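Side-chain contact in lysozyme (Asticcacaulis excentricus, PDB 6H9D), which probably cleaves the glycan strands of bacterial peptidoglycan as a muramidase of the phage lysozyme family, and is linked to cell morphogenesis and stalk synthesis: residues Y130-A133 with P134-R137. Residues are numbered along the deposited sequence; the frame is centred on the assembly and turned at random.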
loop_
_atom_site.group_PDB
_atom_site.type_symbol
_atom_site.label_atom_id
_atom_site.label_comp_id
_atom_site.label_asym_id
_atom_site.label_seq_id
_atom_site.Cartn_x
_atom_site.Cartn_y
_atom_site.Cartn_z
ATOM N N TYR A 130 14.749 -9.325 -10.807
ATOM C CA TYR A 130 14.044 -10.553 -10.479
ATOM C C TYR A 130 12.560 -10.241 -10.259
ATOM O O TYR A 130 12.221 -9.282 -9.557
ATOM C CB TYR A 130 14.644 -11.195 -9.230
ATOM C CG TYR A 130 16.020 -11.779 -9.429
ATOM C CD1 TYR A 130 17.151 -10.986 -9.335
ATOM C CD2 TYR A 130 16.191 -13.113 -9.750
ATOM C CE1 TYR A 130 18.419 -11.516 -9.515
ATOM C CE2 TYR A 130 17.453 -13.658 -9.934
ATOM C CZ TYR A 130 18.571 -12.860 -9.796
ATOM O OH TYR A 130 19.818 -13.381 -9.964
ATOM N N VAL A 131 11.705 -10.997 -10.928
ATOM C CA VAL A 131 10.239 -10.832 -10.773
ATOM C C VAL A 131 9.899 -11.417 -9.411
ATOM O O VAL A 131 10.457 -12.456 -9.085
ATOM C CB VAL A 131 9.474 -11.582 -11.869
ATOM C CG1 VAL A 131 9.550 -13.070 -11.629
ATOM C CG2 VAL A 131 8.026 -11.148 -11.933
ATOM N N LEU A 132 9.061 -10.720 -8.647
ATOM C CA LEU A 132 8.639 -11.229 -7.328
ATOM C C LEU A 132 7.232 -11.812 -7.466
ATOM O O LEU A 132 6.299 -11.069 -7.712
ATOM C CB LEU A 132 8.723 -10.106 -6.301
ATOM C CG LEU A 132 10.106 -9.497 -6.104
ATOM C CD1 LEU A 132 10.061 -8.324 -5.151
ATOM C CD2 LEU A 132 11.085 -10.531 -5.603
ATOM N N ALA A 133 7.117 -13.124 -7.297
ATOM C CA ALA A 133 5.825 -13.826 -7.397
ATOM C C ALA A 133 4.789 -13.143 -6.503
ATOM O O ALA A 133 3.697 -12.892 -6.968
ATOM C CB ALA A 133 6.010 -15.272 -7.041
ATOM N N PRO A 134 5.088 -12.804 -5.235
ATOM C CA PRO A 134 4.128 -12.104 -4.391
ATOM C C PRO A 134 3.606 -10.783 -4.974
ATOM O O PRO A 134 2.496 -10.477 -4.739
ATOM C CB PRO A 134 4.916 -11.848 -3.105
ATOM C CG PRO A 134 5.871 -12.990 -3.063
ATOM C CD PRO A 134 6.293 -13.151 -4.501
ATOM N N LEU A 135 4.444 -10.042 -5.687
ATOM C CA LEU A 135 4.023 -8.756 -6.266
ATOM C C LEU A 135 3.090 -9.013 -7.450
ATOM O O LEU A 135 2.196 -8.227 -7.654
ATOM C CB LEU A 135 5.267 -7.942 -6.616
ATOM C CG LEU A 135 6.090 -7.471 -5.416
ATOM C CD1 LEU A 135 7.231 -6.576 -5.848
ATOM C CD2 LEU A 135 5.229 -6.764 -4.387
ATOM N N ILE A 136 3.298 -10.105 -8.177
ATOM C CA ILE A 136 2.368 -10.459 -9.289
ATOM C C ILE A 136 0.983 -10.668 -8.677
ATOM O O ILE A 136 0.031 -10.147 -9.185
ATOM C CB ILE A 136 2.829 -11.719 -10.043
ATOM C CG1 ILE A 136 4.221 -11.566 -10.651
ATOM C CG2 ILE A 136 1.798 -12.116 -11.081
ATOM C CD1 ILE A 136 4.286 -10.569 -11.746
ATOM N N ARG A 137 0.924 -11.417 -7.586
ATOM C CA ARG A 137 -0.350 -11.678 -6.878
ATOM C C ARG A 137 -0.929 -10.358 -6.361
ATOM O O ARG A 137 -2.104 -10.099 -6.561
ATOM C CB ARG A 137 -0.103 -12.657 -5.734
ATOM C CG ARG A 137 0.344 -14.044 -6.160
ATOM C CD ARG A 137 0.360 -15.057 -5.026
ATOM N NE ARG A 137 -0.935 -15.272 -4.409
ATOM C CZ ARG A 137 -1.169 -16.017 -3.336
ATOM N NH1 ARG A 137 -0.174 -16.534 -2.642
ATOM N NH2 ARG A 137 -2.406 -16.238 -2.956
#
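L132 and L135 meet in a local, mainly apolar contact at the surface, where the β-hairpin strand 128-131 runs into the first turn of helix 133-146. L132 holds the N-cap position; leucine has no polar group to cap with, so its backbone carbonyl does the bonding while its side chain packs on L135. L132 O accepts I136 N at 3.2 Å, in the carbonyl plane, and a weak, more bent bond from L135 N at 2.9 Å. One residue on, A133 O receives R137 N in a straighter bond (165° at the hydrogen). P134 suits the first turn, where N-H groups have no earlier helix carbonyl to bond: its missing hydrogen costs nothing, and the ring holds phi near -56°. The two leucines run alongside each other in one direction, their CD1 methyls pressed to 3.4 Å, tighter than normal contact. With chi1 72°, V131 swings CG2 opposite its backbone N, 3.8 Å from I136 CD1, the two chains roughly perpendicular. At this partly exposed junction such apolar chains cover one another. T121, before strand 122-125, touches both L135 and I136. This is a strand-to-helix junction with a proline-bearing helix N-terminus, joining a hairpin to the C-terminal helix of a phage-type lysozyme fold.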